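Long-range contacts in interleukin-20 receptor subunit beta (Homo sapiens, PDB 6DF3), which serves as a shared subunit of receptor dimers, pairing with IL20RA to receive IL19, IL20 and IL24, or with IL22RA1 to receive IL20 and IL24: residues C[1-7]-C[86-92]; C[166-172]-C[184-190]. The protein carries 1 engineered substitution. One frame throughout, in Å; residues are numbered along the deposited sequence.

The extracellular portion of this receptor subunit, two fibronectin type III domains, illustrates how an outermost strand of a four-stranded sheet, counted within this chain, can be met in different ways. Interaction 1 (1-7 with 86-92) belongs to the first domain and lays the chain's N-terminal loop along strand 86-98. Interaction 2 (166-172 with 184-190) belongs to the second, where it joins strand 167-175 to the outermost strand 180-189 in a hairpin closed by a disulfide. The two follow in series along the chain and lie on opposite sides of its centre, with centres 48 Å apart and nearest atoms about 29 Å apart. The contacts thus lie in separate domains and share no strand or sheet.

Interaction 1 (C[1-7]-C[86-92])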
loop_
_atom_site.group_PDB
_atom_site.type_symbol
_atom_site.label_atom_id
_atom_site.label_comp_id
_atom_site.label_asym_id
_atom_site.label_seq_id
_atom_site.Cartn_x
_atom_site.Cartn_y
_atom_site.Cartn_z
ATOM N N LEU C 1 -14.592 32.389 -26.190
ATOM C CA LEU C 1 -14.157 32.258 -24.757
ATOM C C LEU C 1 -12.655 32.434 -24.592
ATOM O O LEU C 1 -11.889 31.629 -25.093
ATOM C CB LEU C 1 -14.558 30.911 -24.126
ATOM C CG LEU C 1 -15.794 30.786 -23.196
ATOM C CD1 LEU C 1 -15.626 29.567 -22.294
ATOM C CD2 LEU C 1 -16.120 32.009 -22.330
ATOM N N PRO C 2 -12.224 33.509 -23.905
ATOM C CA PRO C 2 -10.850 33.618 -23.373
ATOM C C PRO C 2 -10.388 32.370 -22.609
ATOM O O PRO C 2 -11.175 31.822 -21.829
ATOM C CB PRO C 2 -10.980 34.791 -22.378
ATOM C CG PRO C 2 -12.055 35.682 -22.989
ATOM C CD PRO C 2 -12.889 34.837 -23.926
ATOM N N ALA C 3 -9.147 31.922 -22.788
ATOM C CA ALA C 3 -8.631 30.845 -21.896
ATOM C C ALA C 3 -8.328 31.397 -20.509
ATOM O O ALA C 3 -8.063 32.593 -20.355
ATOM C CB ALA C 3 -7.407 30.204 -22.465
ATOM N N PRO C 4 -8.411 30.548 -19.478
ATOM C CA PRO C 4 -8.024 31.006 -18.128
ATOM C C PRO C 4 -6.521 31.311 -18.059
ATOM O O PRO C 4 -5.764 30.659 -18.752
ATOM C CB PRO C 4 -8.356 29.798 -17.215
ATOM C CG PRO C 4 -8.903 28.722 -18.112
ATOM C CD PRO C 4 -8.727 29.107 -19.537
ATOM N N GLN C 5 -6.130 32.284 -17.238
ATOM C CA GLN C 5 -4.781 32.810 -17.150
ATOM C C GLN C 5 -4.342 32.717 -15.695
ATOM O O GLN C 5 -5.153 32.395 -14.822
ATOM C CB GLN C 5 -4.754 34.265 -17.635
ATOM C CG GLN C 5 -5.050 34.489 -19.140
ATOM C CD GLN C 5 -4.122 33.692 -20.078
ATOM O OE1 GLN C 5 -2.945 33.508 -19.780
ATOM N NE2 GLN C 5 -4.657 33.194 -21.200
ATOM N N ASN C 6 -3.053 32.973 -15.456
ATOM C CA ASN C 6 -2.461 33.034 -14.120
ATOM C C ASN C 6 -2.624 31.680 -13.374
ATOM O O ASN C 6 -3.125 31.596 -12.284
ATOM C CB ASN C 6 -3.030 34.246 -13.362
ATOM C CG ASN C 6 -2.971 35.554 -14.213
ATOM O OD1 ASN C 6 -3.968 36.028 -14.835
ATOM N ND2 ASN C 6 -1.771 36.107 -14.291
ATOM N N LEU C 7 -2.213 30.609 -14.023
ATOM C CA LEU C 7 -2.283 29.300 -13.432
ATOM C C LEU C 7 -1.169 29.136 -12.454
ATOM O O LEU C 7 -0.005 29.455 -12.790
ATOM C CB LEU C 7 -2.091 28.207 -14.460
ATOM C CG LEU C 7 -3.388 27.800 -15.142
ATOM C CD1 LEU C 7 -3.996 28.943 -15.913
ATOM C CD2 LEU C 7 -3.131 26.632 -16.040
ATOM N N GLN C 86 -18.958 26.881 -26.989
ATOM C CA GLN C 86 -17.681 27.546 -26.802
ATOM C C GLN C 86 -16.858 26.877 -25.655
ATOM O O GLN C 86 -17.253 26.904 -24.490
ATOM C CB GLN C 86 -17.869 29.076 -26.652
ATOM C CG GLN C 86 -17.853 29.833 -27.991
ATOM C CD GLN C 86 -17.808 31.346 -27.819
ATOM O OE1 GLN C 86 -18.206 31.871 -26.785
ATOM N NE2 GLN C 86 -17.313 32.052 -28.828
ATOM N N THR C 87 -15.797 26.165 -26.046
ATOM C CA THR C 87 -14.664 25.863 -25.199
ATOM C C THR C 87 -13.573 26.876 -25.522
ATOM O O THR C 87 -13.355 27.203 -26.685
ATOM C CB THR C 87 -14.018 24.499 -25.528
ATOM O OG1 THR C 87 -14.335 24.140 -26.872
ATOM C CG2 THR C 87 -14.494 23.417 -24.639
ATOM N N SER C 88 -12.845 27.320 -24.500
ATOM C CA SER C 88 -11.603 28.075 -24.715
ATOM C C SER C 88 -10.477 27.150 -25.223
ATOM O O SER C 88 -10.644 25.956 -25.303
ATOM C CB SER C 88 -11.147 28.701 -23.410
ATOM O OG SER C 88 -10.852 27.689 -22.433
ATOM N N ALA C 89 -9.330 27.710 -25.559
ATOM C CA ALA C 89 -8.171 26.924 -25.840
ATOM C C ALA C 89 -7.643 26.395 -24.467
ATOM O O ALA C 89 -8.118 26.817 -23.403
ATOM C CB ALA C 89 -7.144 27.780 -26.566
ATOM N N TRP C 90 -6.718 25.434 -24.468
ATOM C CA TRP C 90 -6.138 24.949 -23.199
ATOM C C TRP C 90 -5.089 25.931 -22.700
ATOM O O TRP C 90 -4.339 26.457 -23.501
ATOM C CB TRP C 90 -5.461 23.593 -23.366
ATOM C CG TRP C 90 -6.387 22.450 -23.573
ATOM C CD1 TRP C 90 -6.645 21.815 -24.762
ATOM C CD2 TRP C 90 -7.197 21.789 -22.569
ATOM N NE1 TRP C 90 -7.545 20.817 -24.559
ATOM C CE2 TRP C 90 -7.877 20.745 -23.221
ATOM C CE3 TRP C 90 -7.394 21.975 -21.196
ATOM C CZ2 TRP C 90 -8.769 19.904 -22.557
ATOM C CZ3 TRP C 90 -8.286 21.128 -20.525
ATOM C CH2 TRP C 90 -8.988 20.125 -21.226
ATOM N N SER C 91 -5.023 26.136 -21.387
ATOM C CA SER C 91 -3.942 26.900 -20.763
ATOM C C SER C 91 -3.071 25.915 -19.942
ATOM O O SER C 91 -3.617 25.197 -19.085
ATOM C CB SER C 91 -4.462 27.933 -19.753
ATOM O OG SER C 91 -4.892 29.132 -20.288
ATOM N N ILE C 92 -1.761 25.963 -20.167
ATOM C CA ILE C 92 -0.839 25.071 -19.574
ATOM C C ILE C 92 -0.162 25.724 -18.397
ATOM O O ILE C 92 0.244 26.787 -18.477
ATOM C CB ILE C 92 0.139 24.544 -20.626
ATOM C CG1 ILE C 92 -0.700 23.878 -21.717
ATOM C CG2 ILE C 92 1.070 23.482 -20.065
ATOM C CD1 ILE C 92 0.153 23.333 -22.829
#
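Leu1 and Ser88 face each other at one end of this contact, their CA atoms 4.9 Å apart, and from there the segments run in nearly the same direction, 20° apart, until the CA atoms of Leu7 and Ile92 stand 7.6 Å from each other. Segment 1-7 is a proline-bearing loop without regular pairing, so the two backbones lie alongside each other without a ladder of backbone hydrogen bonds. Where they are close, Ser88 CA makes a CA-H...O contact with Leu1 O at 3.6 Å.

Among the side chains Leu1 leads, with CB against Ser88 N and CB, and Leu1 CD1 3.8 Å from Gln86 O. Two serines follow. Ser88 pushes its CB against the carbonyls of Leu1 and Pro2, while its OG, held between its own backbone N and carbonyl carbon (chi1 62°), turns back to donate to Ala89 O at 3.0 Å and also bonds to Ala81 N on strand 74-83. The hydroxyl is therefore taken up by Ala89 O and Ala81 N, and it is mainly CB that meets the loop. Ser91 points OG at Pro4 O; the modelled separation of 2.3 Å is too short to trust in detail, although a hydrogen bond there is plausible. Ala3 CB rests beside Ser91 OG, 3.5 Å away. At the far end Leu7 sets CD1 against Ser91 CB and CD2 against Ser91 O, at 3.4 Å, and Ile92 C; it also leans on Val79 and Trp20.

In topology, the N-terminal stretch before strand 8-12 runs alongside 86-98, the last strand of this first fibronectin type III domain and an outermost one of its sheet.

Interaction 2 (C[166-172]-C[184-190]); sequences AYCVKAE and FSQTECV. Unlike the reference sequence in segment 166-172: Glu172 (reference Gln).
Phe184 is sandwiched between Lys170 and Glu172, alternate residues of the opposing strand. Over one face of its ring lies the lysine: Lys170 CE is 3.6 Å from the centroid of the Phe184 ring, and Lys170 NZ, at 3.9 Å from that centroid and only 11° off the ring normal, makes a cation-pi contact. Lys170 reaches this place because CG sits between its backbone N and carbonyl carbon (chi1 58°) and the rest of the chain runs out extended across the ring. The opposite face receives Glu172, a residue that differs from the reference glutamine. Its CB makes a CH-pi contact, and beyond it the carboxylate stacks on the ring with the two planes 19° apart.

With only an alanine at Phe184, Lys170 NZ is likely to lose its aromatic partner and a gap to open between the lysine and glutamate side chains.

Behind this stack the antiparallel backbones are tied together. Ser185 grips Ala171 twice, its N donating to Ala171 O at 2.9 Å and its OG accepting from Ala171 N at 3.2 Å, so that a hydroxyl stands in for a backbone carbonyl where strand 180-189 is irregular. Regular pairing resumes at Val169 and Glu188, a hydrogen-bonded pair. The next pair, Cys168 and Cys189, is non-hydrogen-bonded and is instead closed by the disulfide, with SG atoms 2.1 Å apart. Strand 130-137 flanks the other side of strand 167-175.

Chemically, the hairpin of this second fibronectin type III domain is locked covalently near the chain's end, whereas at Phe184 the cation is likely to polarise the ring and offset the less favourable approach of the carboxylate.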
loop_
_atom_site.group_PDB
_atom_site.type_symbol
_atom_site.label_atom_id
_atom_site.label_comp_id
_atom_site.label_asym_id
_atom_site.label_seq_id
_atom_site.Cartn_x
_atom_site.Cartn_y
_atom_site.Cartn_z
ATOM N N ALA C 166 9.589 20.799 35.328
ATOM C CA ALA C 166 8.670 20.835 34.178
ATOM C C ALA C 166 9.177 19.935 33.052
ATOM O O ALA C 166 10.391 19.726 32.914
ATOM C CB ALA C 166 8.508 22.257 33.672
ATOM N N TYR C 167 8.239 19.407 32.257
ATOM C CA TYR C 167 8.551 18.564 31.105
ATOM C C TYR C 167 8.146 19.343 29.868
ATOM O O TYR C 167 7.062 19.934 29.844
ATOM C CB TYR C 167 7.771 17.249 31.158
ATOM C CG TYR C 167 8.380 16.133 32.020
ATOM C CD1 TYR C 167 8.399 16.223 33.419
ATOM C CD2 TYR C 167 8.904 14.968 31.426
ATOM C CE1 TYR C 167 8.939 15.199 34.200
ATOM C CE2 TYR C 167 9.436 13.933 32.181
ATOM C CZ TYR C 167 9.455 14.046 33.570
ATOM O OH TYR C 167 9.988 13.020 34.312
ATOM N N CYS C 168 9.006 19.350 28.849
ATOM C CA CYS C 168 8.770 20.168 27.656
ATOM C C CYS C 168 8.681 19.325 26.398
ATOM O O CYS C 168 9.285 18.264 26.317
ATOM C CB CYS C 168 9.834 21.260 27.523
ATOM S SG CYS C 168 9.841 22.402 28.931
ATOM N N VAL C 169 7.919 19.804 25.425
ATOM C CA VAL C 169 7.579 19.014 24.215
ATOM C C VAL C 169 7.414 19.861 22.920
ATOM O O VAL C 169 6.812 20.930 22.952
ATOM C CB VAL C 169 6.266 18.207 24.442
ATOM C CG1 VAL C 169 6.438 17.160 25.535
ATOM C CG2 VAL C 169 5.108 19.131 24.833
ATOM N N LYS C 170 7.943 19.355 21.805
ATOM C CA LYS C 170 7.706 19.930 20.502
ATOM C C LYS C 170 7.530 18.747 19.507
ATOM O O LYS C 170 8.008 17.630 19.778
ATOM C CB LYS C 170 8.871 20.819 20.063
ATOM C CG LYS C 170 10.192 20.070 20.025
ATOM C CD LYS C 170 11.364 20.904 19.570
ATOM C CE LYS C 170 12.624 20.053 19.472
ATOM N NZ LYS C 170 13.774 20.830 18.937
ATOM N N ALA C 171 6.900 19.032 18.369
ATOM C CA ALA C 171 6.529 18.020 17.373
ATOM C C ALA C 171 6.760 18.502 15.940
ATOM O O ALA C 171 6.592 19.679 15.606
ATOM C CB ALA C 171 5.075 17.604 17.550
ATOM N N GLU C 172 7.075 17.546 15.093
ATOM C CA GLU C 172 7.572 17.740 13.751
ATOM C C GLU C 172 6.824 16.706 12.899
ATOM O O GLU C 172 6.334 15.708 13.429
ATOM C CB GLU C 172 9.042 17.344 13.850
ATOM C CG GLU C 172 9.972 17.745 12.749
ATOM C CD GLU C 172 11.308 16.987 12.788
ATOM O OE1 GLU C 172 12.274 17.474 12.155
ATOM O OE2 GLU C 172 11.426 15.912 13.420
ATOM N N PHE C 184 10.120 22.088 13.608
ATOM C CA PHE C 184 9.441 21.791 14.875
ATOM C C PHE C 184 8.372 22.837 15.175
ATOM O O PHE C 184 8.483 23.978 14.748
ATOM C CB PHE C 184 10.443 21.685 16.031
ATOM C CG PHE C 184 11.182 20.383 16.041
ATOM C CD1 PHE C 184 10.633 19.254 16.694
ATOM C CD2 PHE C 184 12.383 20.239 15.352
ATOM C CE1 PHE C 184 11.294 18.031 16.692
ATOM C CE2 PHE C 184 13.050 19.006 15.352
ATOM C CZ PHE C 184 12.510 17.904 16.033
ATOM N N SER C 185 7.319 22.437 15.880
ATOM C CA SER C 185 6.332 23.387 16.399
ATOM C C SER C 185 6.935 24.151 17.597
ATOM O O SER C 185 8.032 23.803 18.080
ATOM C CB SER C 185 5.080 22.657 16.875
ATOM O OG SER C 185 5.402 21.832 18.005
ATOM N N GLN C 186 6.194 25.136 18.102
ATOM C CA GLN C 186 6.582 25.814 19.342
ATOM C C GLN C 186 6.704 24.790 20.495
ATOM O O GLN C 186 5.849 23.910 20.637
ATOM C CB GLN C 186 5.536 26.880 19.720
ATOM C CG GLN C 186 5.739 28.246 19.060
ATOM C CD GLN C 186 6.379 29.287 19.984
ATOM O OE1 GLN C 186 6.517 29.075 21.200
ATOM N NE2 GLN C 186 6.757 30.427 19.405
ATOM N N THR C 187 7.759 24.908 21.306
ATOM C CA THR C 187 7.879 24.101 22.515
ATOM C C THR C 187 6.795 24.512 23.496
ATOM O O THR C 187 6.540 25.693 23.705
ATOM C CB THR C 187 9.255 24.211 23.194
ATOM O OG1 THR C 187 10.253 23.704 22.319
ATOM C CG2 THR C 187 9.316 23.380 24.496
ATOM N N GLU C 188 6.128 23.518 24.067
ATOM C CA GLU C 188 5.237 23.754 25.188
ATOM C C GLU C 188 5.731 23.018 26.445
ATOM O O GLU C 188 6.371 21.974 26.369
ATOM C CB GLU C 188 3.831 23.342 24.783
ATOM C CG GLU C 188 2.751 23.748 25.787
ATOM C CD GLU C 188 1.395 23.928 25.107
ATOM O OE1 GLU C 188 1.238 23.495 23.952
ATOM O OE2 GLU C 188 0.484 24.511 25.739
ATOM N N CYS C 189 5.461 23.593 27.596
ATOM C CA CYS C 189 6.007 23.056 28.855
ATOM C C CYS C 189 4.897 22.933 29.867
ATOM O O CYS C 189 4.063 23.822 29.981
ATOM C CB CYS C 189 7.150 23.928 29.434
ATOM S SG CYS C 189 8.664 24.011 28.415
ATOM N N VAL C 190 4.864 21.804 30.562
ATOM C CA VAL C 190 4.043 21.675 31.768
ATOM C C VAL C 190 4.921 21.112 32.864
ATOM O O VAL C 190 4.460 20.959 33.970
ATOM C CB VAL C 190 2.761 20.814 31.539
ATOM C CG1 VAL C 190 2.042 21.230 30.256
ATOM C CG2 VAL C 190 3.070 19.320 31.493
#